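Protein of unknown function with cystatin-like fold (Xanthomonas campestris pv. campestris, PDB 3G8Z) is of unknown function but has a cystatin-like fold and belongs to the SnoaL-like family, whose namesake is a polyketide cyclase. Local coordinates at residues V79-D90 with I101-N110. Residues are numbered along the deposited sequence; the frame is centred on the assembly and turned at random.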
ATOM      1  N   VAL A  79      14.017  20.494   8.374  1.00 22.34           N
ATOM      2  CA  VAL A  79      12.829  20.798   9.176  1.00 22.05           C
ATOM      3  C   VAL A  79      12.694  19.852  10.368  1.00 21.71           C
ATOM      4  O   VAL A  79      12.303  20.278  11.449  1.00 21.56           O
ATOM      5  CB  VAL A  79      11.536  20.754   8.306  1.00 22.53           C
ATOM      6  CG1 VAL A  79      10.301  20.848   9.164  1.00 22.84           C
ATOM      7  CG2 VAL A  79      11.571  21.899   7.268  1.00 23.05           C
ATOM      8  N   SER A  80      13.056  18.588  10.185  1.00 21.01           N
ATOM      9  CA  SER A  80      12.943  17.582  11.243  1.00 20.18           C
ATOM     10  C   SER A  80      14.199  17.448  12.105  1.00 19.77           C
ATOM     11  O   SER A  80      14.292  16.571  12.967  1.00 19.21           O
ATOM     12  CB  SER A  80      12.612  16.227  10.625  1.00 20.52           C
ATOM     13  OG  SER A  80      13.723  15.676   9.956  1.00 21.73           O
ATOM     14  N   ASN A  81      15.155  18.346  11.916  1.00 19.06           N
ATOM     15  CA  ASN A  81      16.405  18.287  12.669  1.00 18.54           C
ATOM     16  C   ASN A  81      17.032  16.931  12.521  1.00 18.44           C
ATOM     17  O   ASN A  81      17.583  16.399  13.480  1.00 16.56           O
ATOM     18  CB  ASN A  81      16.178  18.601  14.162  1.00 18.69           C
ATOM     19  CG  ASN A  81      17.468  18.687  14.953  1.00 17.69           C
ATOM     20  OD1 ASN A  81      18.492  19.108  14.438  1.00 15.71           O
ATOM     21  ND2 ASN A  81      17.421  18.290  16.246  1.00 15.92           N
ATOM     22  N   GLY A  82      16.944  16.381  11.298  1.00 18.90           N
ATOM     23  CA  GLY A  82      17.487  15.073  10.982  1.00 19.16           C
ATOM     24  C   GLY A  82      16.845  13.903  11.694  1.00 19.04           C
ATOM     25  O   GLY A  82      17.392  12.784  11.677  1.00 18.90           O
ATOM     26  N   THR A  83      15.702  14.120  12.328  1.00 18.74           N
ATOM     27  CA  THR A  83      15.113  13.071  13.169  1.00 19.34           C
ATOM     28  C   THR A  83      14.049  12.236  12.463  1.00 20.29           C
ATOM     29  O   THR A  83      13.672  11.173  12.962  1.00 19.44           O
ATOM     30  CB  THR A  83      14.463  13.659  14.450  1.00 19.55           C
ATOM     31  OG1 THR A  83      13.287  14.414  14.090  1.00 19.74           O
ATOM     32  CG2 THR A  83      15.465  14.531  15.201  1.00 19.08           C
ATOM     33  N   PHE A  84      13.528  12.697  11.330  1.00 21.10           N
ATOM     34  CA  PHE A  84      12.541  11.879  10.639  1.00 23.24           C
ATOM     35  C   PHE A  84      13.159  10.573  10.198  1.00 23.61           C
ATOM     36  O   PHE A  84      14.205  10.560   9.550  1.00 24.25           O
ATOM     37  CB  PHE A  84      11.921  12.575   9.447  1.00 24.74           C
ATOM     38  CG  PHE A  84      10.912  11.725   8.751  1.00 26.03           C
ATOM     39  CD1 PHE A  84       9.632  11.616   9.253  1.00 28.11           C
ATOM     40  CD2 PHE A  84      11.260  10.988   7.651  1.00 30.13           C
ATOM     41  CE1 PHE A  84       8.696  10.811   8.639  1.00 30.27           C
ATOM     42  CE2 PHE A  84      10.309  10.168   7.031  1.00 31.07           C
ATOM     43  CZ  PHE A  84       9.039  10.086   7.545  1.00 29.21           C
ATOM     44  N   ALA A  85      12.518   9.469  10.573  1.00 24.44           N
ATOM     45  CA  ALA A  85      13.085   8.151  10.343  1.00 24.91           C
ATOM     46  C   ALA A  85      12.036   7.079  10.104  1.00 25.42           C
ATOM     47  O   ALA A  85      10.926   7.121  10.641  1.00 23.95           O
ATOM     48  CB  ALA A  85      13.952   7.759  11.504  1.00 25.34           C
ATOM     49  N   ILE A  86      12.411   6.122   9.266  1.00 25.89           N
ATOM     50  CA  ILE A  86      11.706   4.862   9.197  1.00 26.52           C
ATOM     51  C   ILE A  86      12.310   4.020  10.304  1.00 27.11           C
ATOM     52  O   ILE A  86      13.397   3.441  10.153  1.00 28.11           O
ATOM     53  CB  ILE A  86      11.858   4.205   7.822  1.00 26.53           C
ATOM     54  CG1 ILE A  86      11.301   5.138   6.742  1.00 27.26           C
ATOM     55  CG2 ILE A  86      11.133   2.873   7.799  1.00 26.25           C
ATOM     56  CD1 ILE A  86      11.408   4.606   5.307  1.00 27.76           C
ATOM     57  N   SER A  87      11.628   3.995  11.442  1.00 27.41           N
ATOM     58  CA  SER A  87      12.168   3.372  12.638  1.00 28.32           C
ATOM     59  C   SER A  87      12.082   1.861  12.578  1.00 28.74           C
ATOM     60  O   SER A  87      12.849   1.162  13.257  1.00 29.29           O
ATOM     61  CB  SER A  87      11.462   3.915  13.895  1.00 28.63           C
ATOM     62  OG  SER A  87      10.069   4.023  13.699  1.00 30.17           O
ATOM     63  N   ARG A  88      11.184   1.346  11.745  1.00 27.86           N
ATOM     64  CA  ARG A  88      11.033  -0.085  11.600  1.00 29.03           C
ATOM     65  C   ARG A  88      10.381  -0.380  10.285  1.00 27.32           C
ATOM     66  O   ARG A  88       9.402   0.253   9.947  1.00 27.50           O
ATOM     67  CB  ARG A  88      10.156  -0.676  12.722  1.00 28.79           C
ATOM     68  CG  ARG A  88      10.307  -2.213  12.853  1.00 31.57           C
ATOM     69  CD  ARG A  88       9.269  -2.840  13.774  1.00 32.04           C
ATOM     70  NE  ARG A  88       7.924  -2.553  13.282  1.00 36.90           N
ATOM     71  CZ  ARG A  88       7.064  -1.729  13.884  1.00 37.11           C
ATOM     72  NH1 ARG A  88       7.408  -1.116  15.004  1.00 38.00           N
ATOM     73  NH2 ARG A  88       5.863  -1.512  13.355  1.00 36.32           N
ATOM     74  N   ALA A  89      10.934  -1.332   9.547  1.00 27.09           N
ATOM     75  CA  ALA A  89      10.303  -1.827   8.348  1.00 26.89           C
ATOM     76  C   ALA A  89       9.785  -3.221   8.652  1.00 26.81           C
ATOM     77  O   ALA A  89      10.510  -4.054   9.182  1.00 25.51           O
ATOM     78  CB  ALA A  89      11.281  -1.877   7.178  1.00 27.52           C
ATOM     79  N   ASP A  90       8.531  -3.467   8.312  1.00 25.62           N
ATOM     80  CA  ASP A  90       7.906  -4.732   8.628  1.00 25.74           C
ATOM     81  C   ASP A  90       7.935  -5.662   7.428  1.00 25.07           C
ATOM     82  O   ASP A  90       8.814  -6.520   7.344  1.00 26.88           O
ATOM     83  CB  ASP A  90       6.497  -4.506   9.130  1.00 26.28           C
ATOM     84  CG  ASP A  90       6.474  -3.693  10.407  1.00 27.13           C
ATOM     85  OD1 ASP A  90       7.226  -4.024  11.341  1.00 28.60           O
ATOM     86  OD2 ASP A  90       5.723  -2.710  10.462  1.00 31.71           O
ATOM     87  N   ILE A 101       5.650  -1.432   1.301  1.00 21.03           N
ATOM     88  CA  ILE A 101       6.440  -1.643   2.488  1.00 20.21           C
ATOM     89  C   ILE A 101       5.662  -1.092   3.654  1.00 20.59           C
ATOM     90  O   ILE A 101       5.402   0.102   3.705  1.00 21.18           O
ATOM     91  CB  ILE A 101       7.804  -0.935   2.420  1.00 20.43           C
ATOM     92  CG1 ILE A 101       8.466  -1.224   1.062  1.00 22.64           C
ATOM     93  CG2 ILE A 101       8.678  -1.393   3.620  1.00 17.95           C
ATOM     94  CD1 ILE A 101       9.189  -0.063   0.432  1.00 23.29           C
ATOM     95  N   THR A 102       5.307  -1.967   4.597  1.00 19.95           N
ATOM     96  CA  THR A 102       4.664  -1.577   5.818  1.00 20.45           C
ATOM     97  C   THR A 102       5.767  -1.230   6.794  1.00 21.03           C
ATOM     98  O   THR A 102       6.796  -1.912   6.850  1.00 20.89           O
ATOM     99  CB  THR A 102       3.763  -2.704   6.404  1.00 20.58           C
ATOM    100  OG1 THR A 102       4.491  -3.933   6.408  1.00 20.26           O
ATOM    101  CG2 THR A 102       2.520  -2.873   5.545  1.00 21.56           C
ATOM    102  N   LEU A 103       5.550  -0.176   7.562  1.00 21.59           N
ATOM    103  CA  LEU A 103       6.608   0.372   8.364  1.00 21.94           C
ATOM    104  C   LEU A 103       6.099   1.250   9.477  1.00 22.63           C
ATOM    105  O   LEU A 103       4.886   1.488   9.629  1.00 21.13           O
ATOM    106  CB  LEU A 103       7.608   1.117   7.469  1.00 22.36           C
ATOM    107  CG  LEU A 103       7.050   2.131   6.491  1.00 22.26           C
ATOM    108  CD1 LEU A 103       6.643   3.387   7.269  1.00 23.71           C
ATOM    109  CD2 LEU A 103       8.056   2.428   5.350  1.00 21.42           C
ATOM    110  N   GLU A 104       7.042   1.665  10.305  1.00 23.62           N
ATOM    111  CA  GLU A 104       6.805   2.646  11.336  1.00 24.80           C
ATOM    112  C   GLU A 104       7.725   3.820  11.088  1.00 24.99           C
ATOM    113  O   GLU A 104       8.909   3.646  10.769  1.00 24.41           O
ATOM    114  CB  GLU A 104       7.112   2.068  12.717  1.00 24.94           C
ATOM    115  CG  GLU A 104       6.773   3.022  13.847  1.00 26.81           C
ATOM    116  CD  GLU A 104       7.403   2.639  15.162  1.00 29.59           C
ATOM    117  OE1 GLU A 104       8.666   2.564  15.241  1.00 33.68           O
ATOM    118  OE2 GLU A 104       6.624   2.434  16.122  1.00 35.48           O
ATOM    119  N   PHE A 105       7.201   5.030  11.219  1.00 24.89           N
ATOM    120  CA  PHE A 105       8.103   6.147  11.187  1.00 26.05           C
ATOM    121  C   PHE A 105       7.953   7.010  12.416  1.00 25.50           C
ATOM    122  O   PHE A 105       6.946   6.941  13.126  1.00 24.20           O
ATOM    123  CB  PHE A 105       8.014   6.907   9.866  1.00 28.46           C
ATOM    124  CG  PHE A 105       6.692   7.483   9.584  1.00 29.31           C
ATOM    125  CD1 PHE A 105       6.379   8.747  10.024  1.00 32.35           C
ATOM    126  CD2 PHE A 105       5.757   6.775   8.835  1.00 31.99           C
ATOM    127  CE1 PHE A 105       5.130   9.315   9.748  1.00 33.10           C
ATOM    128  CE2 PHE A 105       4.514   7.314   8.563  1.00 32.05           C
ATOM    129  CZ  PHE A 105       4.186   8.591   9.022  1.00 33.23           C
ATOM    130  N   SER A 106       9.014   7.757  12.705  1.00 24.81           N
ATOM    131  CA  SER A 106       9.091   8.537  13.906  1.00 23.92           C
ATOM    132  C   SER A 106       9.935   9.784  13.668  1.00 23.13           C
ATOM    133  O   SER A 106      10.532   9.972  12.614  1.00 21.59           O
ATOM    134  CB  SER A 106       9.699   7.680  15.017  1.00 25.39           C
ATOM    135  OG  SER A 106      10.976   7.258  14.618  1.00 28.00           O
ATOM    136  N   GLY A 107       9.948  10.659  14.660  1.00 22.21           N
ATOM    137  CA  GLY A 107      10.643  11.889  14.532  1.00 21.59           C
ATOM    138  C   GLY A 107      10.261  12.790  15.680  1.00 21.67           C
ATOM    139  O   GLY A 107       9.303  12.546  16.394  1.00 19.44           O
ATOM    140  N   GLN A 108      11.008  13.863  15.826  1.00 21.83           N
ATOM    141  CA  GLN A 108      10.723  14.811  16.871  1.00 23.11           C
ATOM    142  C   GLN A 108      11.118  16.144  16.311  1.00 24.13           C
ATOM    143  O   GLN A 108      12.316  16.403  16.136  1.00 25.50           O
ATOM    144  CB  GLN A 108      11.533  14.452  18.106  1.00 23.53           C
ATOM    145  CG  GLN A 108      11.396  15.443  19.262  1.00 24.36           C
ATOM    146  CD  GLN A 108       9.986  15.499  19.786  1.00 26.24           C
ATOM    147  OE1 GLN A 108       9.423  14.481  20.197  1.00 25.23           O
ATOM    148  NE2 GLN A 108       9.407  16.712  19.808  1.00 28.15           N
ATOM    149  N   ALA A 109      10.118  16.955  15.990  1.00 25.15           N
ATOM    150  CA  ALA A 109      10.322  18.287  15.417  1.00 26.36           C
ATOM    151  C   ALA A 109       9.045  19.146  15.477  1.00 26.39           C
ATOM    152  O   ALA A 109       7.925  18.632  15.562  1.00 26.03           O
ATOM    153  CB  ALA A 109      10.800  18.157  13.989  1.00 26.58           C
ATOM    154  N   ASN A 110       9.222  20.464  15.414  1.00 26.97           N
ATOM    155  CA  ASN A 110       8.092  21.410  15.486  1.00 27.14           C
ATOM    156  C   ASN A 110       7.179  21.155  16.683  1.00 25.03           C
ATOM    157  O   ASN A 110       5.990  21.457  16.651  1.00 25.10           O
ATOM    158  CB  ASN A 110       7.283  21.421  14.201  1.00 27.57           C
ATOM    159  CG  ASN A 110       8.061  21.991  13.042  1.00 32.49           C
ATOM    160  OD1 ASN A 110       9.116  22.624  13.239  1.00 37.40           O
ATOM    161  ND2 ASN A 110       7.565  21.766  11.816  1.00 34.68           N
TER
HETATM  162  O   HOH W   1      14.748  17.431  17.393  1.00 15.68           O
HETATM  163  O   HOH W   2      13.071   9.193  14.606  1.00 31.10           O
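A classic beta bulge interrupts the antiparallel hairpin of strands 85-95 and 98-109, where Ser-87 and Arg-88 both face Glu-104. Ahead of it, Ala-85 and Ser-106 exchange two backbone hydrogen bonds. At the bulge, Glu-104 N reaches Arg-88 O at 2.8 Å, and Glu-104 O takes two weak bonds, from Ser-87 N and Arg-88 N.

The Glu-104 side chain runs extended, with CG anti to the backbone N (chi1 -175°). Its OE1 accepts a short 2.5 Å bond from Ser-87 OG, on the anti side and 26° out of the carboxylate plane. Arg-88 lays one guanidinium face over Glu-104 CB. Its NH1 makes a long salt bridge of 3.8 Å to Glu-104 OE2. NE and NH2 grip the Asp-90 carboxylate side-on, which should fix the guanidinium's rotation.

The other face is apolar. Phe-84 CE1 meets Phe-105 CD1 at 3.4 Å, the rings oblique with planes at 46°. Ile-86 CG2 packs on Leu-103 CB at 4.0 Å. Helix 22-35 covers Ile-86.

Before strand 85-95 begins, Gln-108 N donates a nearly straight 2.9 Å bond to Thr-83 OG1, tying in the type I' turn 80-83. A bulged edge hairpin on a curved sheet packed against helices fits the cystatin-like fold of SnoaL-like proteins.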